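Erythropoietin (Homo sapiens, PDB 1EER) acts as a secreted hormone that binds and dimerises its receptor, switching on JAK2 signalling and so controlling red-cell proliferation and differentiation. Local coordinates at residues Glu21-Lys24 with Ile25-Cys29; Gln86-Glu89 with Pro90-Leu93; Leu141-Val144 with Tyr145-Leu149. The protein carries 5 engineered substitutions. One frame throughout, in Å; residues are numbered along the deposited sequence.

All three contacts lie in one four-helix-bundle cytokine fold and follow one another along the chain. Contact 1 is at the C-terminal end of helix 9-25, contact 2 where a loop enters helix 91-111, and contact 3 within helix 138-161. Contacts 1 and 2 have centres about 11 Å apart near one end of the bundle, where Trp-88 packs on Gly-28 and Cys-29. Contact 3, about 11 Å from contact 1 and 18 Å from contact 2 between centres, lies near the centre of the molecule, about 6 Å from it. Phe-142 joins them, packing on Ala-22, Thr-26 and Leu-91, while Arg-143 and Asn-147 of contact 3 meet another protein.

Contact 1: Glu21-Lys24 with Ile25-Cys29; sequences EAEK and ITTGC. Engineered in segment 21-24: Lys-24 (natural residue Asn).
The C-terminal end of helix 9-25, the first long helix of the four-helix cytokine bundle, joins Glu-21 to Ile-25 and leads into the loop that carries the Cys-29 to Cys-33 disulfide. Ile-25 N donates to Glu-21 O at 2.8 Å in a regular helical bond, and Thr-26 N also bonds four residues back, to Ala-22 O at 3.0 Å. The hydroxyl of Thr-26 turns back toward the preceding turn: its OG1 is 2.7 Å from Ala-22 O and 3.0 Å from Glu-23 O, and its proton could serve either carbonyl. One residue later Thr-27 N bonds to Lys-24 O, only three residues back, at 3.2 Å, and it arrives from well above the carbonyl plane, 61° out of it. Thr-27 OG1 approaches this oxygen as well, though so closely that the length of that bond is doubtful.

The chain of Glu-21 bends at chi2 (63°), which brings its carboxylate across the Ile-25 side chain, OE2 lying 3.3 Å from the CG1 methylene and just as close to the CD1 methyl. The other oxygen, OE1, offers its syn lone pair to NZ of Lys-24 in a salt bridge whose length, 2.5 Å, is unusually short and therefore doubtful. Lys-24 is an engineered residue in place of a glycosylated asparagine; its own chain kinks at chi3, and CE passes against Ile-25 CD1. Glu-21 and Ile-25 also reach His-94 of helix 91-111, while Ala-22 and Thr-26 pack on Phe-142 of helix 138-161. With OG1 of Thr-27 between its backbone N and carbonyl carbon (chi1 60°), the CG2 methyl turns back along the helix and comes 3.7 Å from Glu-23 OE2.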
ATOM      1  N   GLU A  21       0.311  -7.811   4.085  1.00 16.70           N
ATOM      2  CA  GLU A  21      -0.680  -8.661   4.728  1.00 15.65           C
ATOM      3  C   GLU A  21      -0.271 -10.123   4.582  1.00 11.86           C
ATOM      4  O   GLU A  21      -0.419 -10.918   5.511  1.00 18.26           O
ATOM      5  CB  GLU A  21      -2.063  -8.414   4.116  1.00 15.52           C
ATOM      6  CG  GLU A  21      -3.191  -9.222   4.745  1.00 23.62           C
ATOM      7  CD  GLU A  21      -3.423  -8.898   6.216  1.00 28.58           C
ATOM      8  OE1 GLU A  21      -2.931  -7.849   6.680  1.00 33.67           O
ATOM      9  OE2 GLU A  21      -4.098  -9.696   6.907  1.00 29.40           O
ATOM     10  N   ALA A  22       0.262 -10.476   3.421  1.00 16.46           N
ATOM     11  CA  ALA A  22       0.698 -11.846   3.190  1.00 17.13           C
ATOM     12  C   ALA A  22       1.807 -12.155   4.195  1.00 22.71           C
ATOM     13  O   ALA A  22       1.733 -13.137   4.936  1.00 24.98           O
ATOM     14  CB  ALA A  22       1.215 -11.999   1.760  1.00 13.41           C
ATOM     15  N   GLU A  23       2.833 -11.307   4.218  1.00 21.68           N
ATOM     16  CA  GLU A  23       3.954 -11.486   5.131  1.00 19.85           C
ATOM     17  C   GLU A  23       3.469 -11.517   6.584  1.00 23.40           C
ATOM     18  O   GLU A  23       3.833 -12.412   7.358  1.00 25.99           O
ATOM     19  CB  GLU A  23       4.977 -10.359   4.930  1.00 22.78           C
ATOM     20  CG  GLU A  23       5.966 -10.169   6.075  1.00 26.67           C
ATOM     21  CD  GLU A  23       5.449  -9.188   7.118  1.00 35.45           C
ATOM     22  OE1 GLU A  23       5.208  -8.013   6.756  1.00 34.86           O
ATOM     23  OE2 GLU A  23       5.275  -9.589   8.295  1.00 31.57           O
ATOM     24  N   LYS A  24       2.633 -10.553   6.953  1.00 18.66           N
ATOM     25  CA  LYS A  24       2.132 -10.494   8.318  1.00 18.53           C
ATOM     26  C   LYS A  24       1.397 -11.766   8.719  1.00 22.61           C
ATOM     27  O   LYS A  24       1.638 -12.322   9.791  1.00 20.36           O
ATOM     28  CB  LYS A  24       1.216  -9.284   8.491  1.00 17.92           C
ATOM     29  CG  LYS A  24       0.597  -9.156   9.876  1.00 17.16           C
ATOM     30  CD  LYS A  24      -0.580  -8.175   9.865  1.00 23.23           C
ATOM     31  CE  LYS A  24      -1.912  -8.903   9.672  1.00 27.66           C
ATOM     32  NZ  LYS A  24      -3.007  -7.995   9.222  1.00 27.19           N
ATOM     33  N   ILE A  25       0.503 -12.232   7.854  1.00 25.57           N
ATOM     34  CA  ILE A  25      -0.273 -13.437   8.131  1.00 24.35           C
ATOM     35  C   ILE A  25       0.590 -14.713   8.227  1.00 25.21           C
ATOM     36  O   ILE A  25       0.287 -15.618   9.013  1.00 23.93           O
ATOM     37  CB  ILE A  25      -1.375 -13.618   7.052  1.00 25.41           C
ATOM     38  CG1 ILE A  25      -2.400 -12.478   7.165  1.00 25.62           C
ATOM     39  CG2 ILE A  25      -2.046 -14.974   7.194  1.00 21.33           C
ATOM     40  CD1 ILE A  25      -3.086 -12.375   8.518  1.00 22.17           C
ATOM     41  N   THR A  26       1.666 -14.792   7.449  1.00 27.63           N
ATOM     42  CA  THR A  26       2.513 -15.982   7.503  1.00 27.37           C
ATOM     43  C   THR A  26       3.434 -16.015   8.724  1.00 28.70           C
ATOM     44  O   THR A  26       4.207 -16.954   8.896  1.00 26.33           O
ATOM     45  CB  THR A  26       3.368 -16.171   6.212  1.00 22.35           C
ATOM     46  OG1 THR A  26       3.712 -14.907   5.643  1.00 18.75           O
ATOM     47  CG2 THR A  26       2.587 -16.971   5.185  1.00 32.93           C
ATOM     48  N   THR A  27       3.355 -14.996   9.575  1.00 28.99           N
ATOM     49  CA  THR A  27       4.177 -14.991  10.773  1.00 27.54           C
ATOM     50  C   THR A  27       3.526 -15.898  11.837  1.00 25.80           C
ATOM     51  O   THR A  27       4.169 -16.323  12.795  1.00 24.65           O
ATOM     52  CB  THR A  27       4.412 -13.533  11.309  1.00 27.56           C
ATOM     53  OG1 THR A  27       3.168 -12.898  11.630  1.00 26.67           O
ATOM     54  CG2 THR A  27       5.148 -12.705  10.259  1.00 24.78           C
ATOM     55  N   GLY A  28       2.250 -16.218  11.652  1.00 22.85           N
ATOM     56  CA  GLY A  28       1.584 -17.098  12.599  1.00 26.33           C
ATOM     57  C   GLY A  28       1.493 -18.492  12.004  1.00 25.87           C
ATOM     58  O   GLY A  28       0.633 -19.290  12.368  1.00 28.71           O
ATOM     59  N   CYS A  29       2.412 -18.774  11.086  1.00 33.75           N
ATOM     60  CA  CYS A  29       2.480 -20.041  10.360  1.00 34.80           C
ATOM     61  C   CYS A  29       2.567 -21.315  11.188  1.00 38.62           C
ATOM     62  O   CYS A  29       1.698 -22.186  11.091  1.00 46.38           O
ATOM     63  CB  CYS A  29       3.660 -20.011   9.392  1.00 33.94           C
ATOM     64  SG  CYS A  29       3.181 -19.656   7.679  1.00 37.49           S
TER

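Contact 2: Gln86-Glu89 with Pro90-Leu93; sequences QPWE and PLQL
Trp-88 packs through apolar contacts on Pro-90 and Leu-91, at the N-terminal end of helix 91-111, and no hydrogen bond passes between 86-89 and 90-93. Pro-90 has no N-H to donate.

The first kind of interaction is CH-pi. Pro-90 CD lies over one face of the indole, 3.8 Å from the centroid of the five-membered ring and only 14° off its normal, while Pro-90 CG follows above Trp-88 CE2 at 4.0 Å. The proline thus covers the pyrrole part of the indole, and the two side chains run at a slant to each other.

The second is packing at the ring edge. Leu-91 comes in near the plane of the indole, its CG 3.3 Å from Trp-88 CD1, with the two side chains crossing at about a right angle. Its CD1 methyl rests on Trp-88 CB at 3.7 Å. Leu-91 CG lies anti to its own carbonyl carbon (chi1 -78°), which carries both methyls back toward the tryptophan.

Glu-89 adds its CB to these apolar contacts, 3.6 Å from CD of the adjoining Pro-90.

Around this turn, Trp-88 meets the ring of His-32 with planes about 20° apart and packs on Cys-29 and Cys-33 in the loop after helix 9-25. Leu-91 is buried against Leu-81 of helix 56-82, Phe-138 and Phe-142 of helix 138-161, and Thr-26 at the end of helix 9-25.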
ATOM      1  N   GLN A  86      -2.350 -30.606   2.827  1.00 67.95           N
ATOM      2  CA  GLN A  86      -1.583 -29.971   3.889  1.00 65.64           C
ATOM      3  C   GLN A  86      -2.369 -28.848   4.565  1.00 63.23           C
ATOM      4  O   GLN A  86      -3.381 -28.378   4.037  1.00 61.60           O
ATOM      5  CB  GLN A  86      -0.262 -29.440   3.323  1.00 64.70           C
ATOM      6  CG  GLN A  86       0.658 -30.531   2.787  1.00 64.22           C
ATOM      7  CD  GLN A  86       1.163 -31.476   3.871  1.00 65.05           C
ATOM      8  OE1 GLN A  86       0.518 -31.660   4.906  1.00 63.09           O
ATOM      9  NE2 GLN A  86       2.326 -32.082   3.633  1.00 60.91           N
ATOM     10  N   PRO A  87      -1.901 -28.397   5.740  1.00 61.43           N
ATOM     11  CA  PRO A  87      -2.556 -27.331   6.511  1.00 60.59           C
ATOM     12  C   PRO A  87      -2.653 -25.919   5.909  1.00 56.03           C
ATOM     13  O   PRO A  87      -2.724 -25.724   4.691  1.00 49.53           O
ATOM     14  CB  PRO A  87      -1.786 -27.329   7.838  1.00 60.61           C
ATOM     15  CG  PRO A  87      -0.442 -27.859   7.481  1.00 56.30           C
ATOM     16  CD  PRO A  87      -0.687 -28.892   6.421  1.00 59.01           C
ATOM     17  N   TRP A  88      -2.673 -24.950   6.817  1.00 54.27           N
ATOM     18  CA  TRP A  88      -2.770 -23.532   6.517  1.00 48.70           C
ATOM     19  C   TRP A  88      -3.771 -23.101   5.451  1.00 43.07           C
ATOM     20  O   TRP A  88      -3.450 -22.969   4.269  1.00 40.16           O
ATOM     21  CB  TRP A  88      -1.384 -22.957   6.212  1.00 45.90           C
ATOM     22  CG  TRP A  88      -1.112 -21.732   7.034  1.00 44.97           C
ATOM     23  CD1 TRP A  88      -0.546 -20.558   6.612  1.00 44.43           C
ATOM     24  CD2 TRP A  88      -1.443 -21.543   8.412  1.00 43.32           C
ATOM     25  NE1 TRP A  88      -0.506 -19.649   7.644  1.00 40.61           N
ATOM     26  CE2 TRP A  88      -1.049 -20.227   8.760  1.00 44.18           C
ATOM     27  CE3 TRP A  88      -2.033 -22.356   9.387  1.00 44.22           C
ATOM     28  CZ2 TRP A  88      -1.228 -19.707  10.042  1.00 41.57           C
ATOM     29  CZ3 TRP A  88      -2.212 -21.840  10.662  1.00 49.50           C
ATOM     30  CH2 TRP A  88      -1.809 -20.525  10.978  1.00 49.39           C
ATOM     31  N   GLU A  89      -4.993 -22.862   5.914  1.00 37.88           N
ATOM     32  CA  GLU A  89      -6.098 -22.410   5.085  1.00 39.74           C
ATOM     33  C   GLU A  89      -5.894 -20.997   4.520  1.00 37.59           C
ATOM     34  O   GLU A  89      -6.404 -20.677   3.440  1.00 45.93           O
ATOM     35  CB  GLU A  89      -7.388 -22.436   5.911  1.00 47.84           C
ATOM     36  CG  GLU A  89      -8.616 -21.901   5.187  1.00 61.24           C
ATOM     37  CD  GLU A  89      -9.556 -23.011   4.736  1.00 68.66           C
ATOM     38  OE1 GLU A  89      -9.059 -24.086   4.332  1.00 69.23           O
ATOM     39  OE2 GLU A  89     -10.791 -22.807   4.784  1.00 71.42           O
ATOM     40  N   PRO A  90      -5.164 -20.127   5.245  1.00 34.40           N
ATOM     41  CA  PRO A  90      -4.941 -18.761   4.757  1.00 28.58           C
ATOM     42  C   PRO A  90      -4.060 -18.644   3.522  1.00 27.81           C
ATOM     43  O   PRO A  90      -4.256 -17.757   2.694  1.00 29.62           O
ATOM     44  CB  PRO A  90      -4.315 -18.043   5.958  1.00 33.31           C
ATOM     45  CG  PRO A  90      -4.490 -18.972   7.132  1.00 27.64           C
ATOM     46  CD  PRO A  90      -4.534 -20.338   6.561  1.00 29.77           C
ATOM     47  N   LEU A  91      -3.092 -19.542   3.403  1.00 29.73           N
ATOM     48  CA  LEU A  91      -2.143 -19.531   2.293  1.00 27.01           C
ATOM     49  C   LEU A  91      -2.699 -19.335   0.886  1.00 26.13           C
ATOM     50  O   LEU A  91      -2.174 -18.537   0.117  1.00 23.94           O
ATOM     51  CB  LEU A  91      -1.312 -20.815   2.307  1.00 22.79           C
ATOM     52  CG  LEU A  91      -0.175 -20.887   3.323  1.00 22.69           C
ATOM     53  CD1 LEU A  91       0.553 -22.206   3.175  1.00 23.24           C
ATOM     54  CD2 LEU A  91       0.771 -19.728   3.121  1.00 18.11           C
ATOM     55  N   GLN A  92      -3.755 -20.065   0.546  1.00 32.70           N
ATOM     56  CA  GLN A  92      -4.323 -19.995  -0.798  1.00 29.42           C
ATOM     57  C   GLN A  92      -4.553 -18.616  -1.407  1.00 27.18           C
ATOM     58  O   GLN A  92      -3.985 -18.305  -2.457  1.00 25.08           O
ATOM     59  CB  GLN A  92      -5.629 -20.792  -0.872  1.00 30.27           C
ATOM     60  CG  GLN A  92      -6.056 -21.128  -2.305  1.00 23.70           C
ATOM     61  CD  GLN A  92      -5.017 -21.945  -3.062  1.00 24.02           C
ATOM     62  OE1 GLN A  92      -4.398 -21.463  -4.015  1.00 24.19           O
ATOM     63  NE2 GLN A  92      -4.824 -23.187  -2.642  1.00 32.51           N
ATOM     64  N   LEU A  93      -5.376 -17.789  -0.767  1.00 27.25           N
ATOM     65  CA  LEU A  93      -5.669 -16.472  -1.327  1.00 28.77           C
ATOM     66  C   LEU A  93      -4.464 -15.565  -1.452  1.00 25.48           C
ATOM     67  O   LEU A  93      -4.352 -14.831  -2.431  1.00 29.39           O
ATOM     68  CB  LEU A  93      -6.764 -15.761  -0.528  1.00 32.87           C
ATOM     69  CG  LEU A  93      -6.766 -15.871   0.994  1.00 39.23           C
ATOM     70  CD1 LEU A  93      -7.436 -14.630   1.570  1.00 40.36           C
ATOM     71  CD2 LEU A  93      -7.497 -17.148   1.429  1.00 43.32           C
TER

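Contact 3: Leu141-Val144 with Tyr145-Leu149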
ATOM      1  N   LEU A 141       8.955 -16.999   2.009  1.00 24.06           N
ATOM      2  CA  LEU A 141       8.561 -16.663   0.641  1.00 19.06           C
ATOM      3  C   LEU A 141       7.801 -15.337   0.632  1.00 11.16           C
ATOM      4  O   LEU A 141       8.104 -14.439  -0.136  1.00 15.17           O
ATOM      5  CB  LEU A 141       7.677 -17.783   0.056  1.00 22.65           C
ATOM      6  CG  LEU A 141       7.176 -17.712  -1.396  1.00 20.95           C
ATOM      7  CD1 LEU A 141       8.299 -17.305  -2.339  1.00 20.46           C
ATOM      8  CD2 LEU A 141       6.625 -19.068  -1.802  1.00 18.89           C
ATOM      9  N   PHE A 142       6.813 -15.222   1.503  1.00 13.39           N
ATOM     10  CA  PHE A 142       6.023 -14.011   1.569  1.00 18.57           C
ATOM     11  C   PHE A 142       6.769 -12.814   2.145  1.00 20.44           C
ATOM     12  O   PHE A 142       6.519 -11.682   1.735  1.00 22.27           O
ATOM     13  CB  PHE A 142       4.741 -14.280   2.347  1.00 18.99           C
ATOM     14  CG  PHE A 142       3.675 -14.937   1.522  1.00 19.67           C
ATOM     15  CD1 PHE A 142       3.212 -14.330   0.358  1.00 22.45           C
ATOM     16  CD2 PHE A 142       3.160 -16.173   1.882  1.00 23.12           C
ATOM     17  CE1 PHE A 142       2.244 -14.954  -0.445  1.00 25.80           C
ATOM     18  CE2 PHE A 142       2.187 -16.808   1.085  1.00 23.78           C
ATOM     19  CZ  PHE A 142       1.733 -16.197  -0.078  1.00 19.00           C
ATOM     20  N   ARG A 143       7.678 -13.054   3.088  1.00 20.06           N
ATOM     21  CA  ARG A 143       8.453 -11.962   3.665  1.00 18.93           C
ATOM     22  C   ARG A 143       9.347 -11.394   2.563  1.00 15.22           C
ATOM     23  O   ARG A 143       9.533 -10.181   2.453  1.00 15.68           O
ATOM     24  CB  ARG A 143       9.306 -12.468   4.833  1.00 20.63           C
ATOM     25  CG  ARG A 143      10.277 -11.426   5.391  1.00 23.65           C
ATOM     26  CD  ARG A 143      11.020 -11.948   6.622  1.00 26.77           C
ATOM     27  NE  ARG A 143      11.952 -13.037   6.316  1.00 16.19           N
ATOM     28  CZ  ARG A 143      11.832 -14.272   6.792  1.00 16.00           C
ATOM     29  NH1 ARG A 143      10.822 -14.574   7.592  1.00 14.68           N
ATOM     30  NH2 ARG A 143      12.729 -15.204   6.479  1.00 15.67           N
ATOM     31  N   VAL A 144       9.889 -12.279   1.736  1.00 11.28           N
ATOM     32  CA  VAL A 144      10.751 -11.872   0.626  1.00 14.01           C
ATOM     33  C   VAL A 144       9.911 -11.105  -0.414  1.00 17.72           C
ATOM     34  O   VAL A 144      10.363 -10.112  -0.996  1.00 18.62           O
ATOM     35  CB  VAL A 144      11.410 -13.129  -0.053  1.00 16.26           C
ATOM     36  CG1 VAL A 144      11.906 -12.787  -1.452  1.00 13.39           C
ATOM     37  CG2 VAL A 144      12.557 -13.652   0.800  1.00 12.60           C
ATOM     38  N   TYR A 145       8.691 -11.587  -0.644  1.00 16.61           N
ATOM     39  CA  TYR A 145       7.768 -10.975  -1.592  1.00 15.75           C
ATOM     40  C   TYR A 145       7.553  -9.517  -1.195  1.00 18.30           C
ATOM     41  O   TYR A 145       7.668  -8.624  -2.030  1.00 19.68           O
ATOM     42  CB  TYR A 145       6.434 -11.742  -1.583  1.00 15.39           C
ATOM     43  CG  TYR A 145       5.307 -11.114  -2.379  1.00 10.82           C
ATOM     44  CD1 TYR A 145       5.491 -10.725  -3.705  1.00 16.53           C
ATOM     45  CD2 TYR A 145       4.039 -10.962  -1.820  1.00 15.25           C
ATOM     46  CE1 TYR A 145       4.437 -10.202  -4.463  1.00 18.81           C
ATOM     47  CE2 TYR A 145       2.971 -10.437  -2.568  1.00 20.64           C
ATOM     48  CZ  TYR A 145       3.181 -10.061  -3.890  1.00 21.47           C
ATOM     49  OH  TYR A 145       2.143  -9.540  -4.632  1.00 19.58           O
ATOM     50  N   SER A 146       7.254  -9.287   0.085  1.00 21.35           N
ATOM     51  CA  SER A 146       7.030  -7.933   0.611  1.00 20.60           C
ATOM     52  C   SER A 146       8.302  -7.073   0.603  1.00 17.47           C
ATOM     53  O   SER A 146       8.278  -5.932   0.145  1.00 16.81           O
ATOM     54  CB  SER A 146       6.473  -8.010   2.042  1.00 13.83           C
ATOM     55  OG  SER A 146       6.299  -6.720   2.603  1.00 19.24           O
ATOM     56  N   ASN A 147       9.410  -7.619   1.103  1.00 16.12           N
ATOM     57  CA  ASN A 147      10.662  -6.872   1.146  1.00 17.15           C
ATOM     58  C   ASN A 147      11.124  -6.461  -0.246  1.00 16.24           C
ATOM     59  O   ASN A 147      11.693  -5.378  -0.421  1.00 14.90           O
ATOM     60  CB  ASN A 147      11.761  -7.695   1.835  1.00 19.98           C
ATOM     61  CG  ASN A 147      11.774  -7.510   3.349  1.00 17.62           C
ATOM     62  OD1 ASN A 147      11.166  -6.585   3.880  1.00 20.20           O
ATOM     63  ND2 ASN A 147      12.472  -8.393   4.043  1.00 13.96           N
ATOM     64  N   PHE A 148      10.878  -7.318  -1.239  1.00 16.27           N
ATOM     65  CA  PHE A 148      11.278  -7.004  -2.614  1.00 14.94           C
ATOM     66  C   PHE A 148      10.454  -5.873  -3.247  1.00 12.96           C
ATOM     67  O   PHE A 148      11.008  -4.924  -3.822  1.00 14.23           O
ATOM     68  CB  PHE A 148      11.179  -8.245  -3.507  1.00 15.77           C
ATOM     69  CG  PHE A 148      11.839  -8.073  -4.848  1.00 18.80           C
ATOM     70  CD1 PHE A 148      11.162  -7.466  -5.899  1.00 18.91           C
ATOM     71  CD2 PHE A 148      13.147  -8.508  -5.058  1.00 23.93           C
ATOM     72  CE1 PHE A 148      11.771  -7.294  -7.139  1.00 20.84           C
ATOM     73  CE2 PHE A 148      13.768  -8.340  -6.294  1.00 22.54           C
ATOM     74  CZ  PHE A 148      13.079  -7.732  -7.337  1.00 23.85           C
ATOM     75  N   LEU A 149       9.133  -5.979  -3.150  1.00 15.64           N
ATOM     76  CA  LEU A 149       8.255  -4.971  -3.736  1.00 17.99           C
ATOM     77  C   LEU A 149       8.375  -3.631  -3.016  1.00 19.94           C
ATOM     78  O   LEU A 149       8.433  -2.573  -3.648  1.00 17.74           O
ATOM     79  CB  LEU A 149       6.786  -5.426  -3.693  1.00 20.63           C
ATOM     80  CG  LEU A 149       6.356  -6.818  -4.168  1.00 19.40           C
ATOM     81  CD1 LEU A 149       4.846  -6.912  -4.069  1.00 21.27           C
ATOM     82  CD2 LEU A 149       6.825  -7.076  -5.577  1.00 16.62           C
TER
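Leu-141 O accepts the backbone N-H of Tyr-145 at 3.0 Å, the first of four successive helical bonds that tie 141-144 to 145-149; the leucine side chain itself turns to Ala-73 of helix 56-82. At Phe-142 the carbonyl receives Ser-146 N, also at 3.0 Å, and lies against Tyr-145 CB. The phenyl ring, set beside its backbone N by chi1 of -81°, presents its edge to the tyrosine: Phe-142 CD1 is 4.1 Å from Tyr-145 CD2, and the two side chains run obliquely to each other. Both aromatics are buried, Phe-142 against His-94 and Val-95 of helix 91-111, Tyr-145 against Ala-19 of helix 9-25. Helix 138-161 is the last long helix of the four-helix cytokine bundle, and this side of it faces the bundle core.

Arg-143 faces a different way. Its carbonyl takes Asn-147 N at 2.9 Å, and its side chain runs alongside that of Asn-147, pointing in the same direction, with CG 4.0 Å from ND2. The arginine bends at chi3 (68°), and its guanidinium plane stands 58° from the amide. Both groups have partners outside this chain, in another protein, presumably the receptor: an acidic side chain of that protein forms a salt bridge with Arg-143 NH2, and a polar one is hydrogen-bonded to Asn-147 ND2. Asn-147 OD1 is held from within the helix by Arg-150 NE.

Val-144 O closes the series, bonded by Phe-148 N at 2.9 Å and touched by Phe-148 CB at 3.2 Å. The valine and Phe-148 side chains both pack on Thr-44, and Phe-148 also reaches Leu-67 and Leu-70 of helix 56-82.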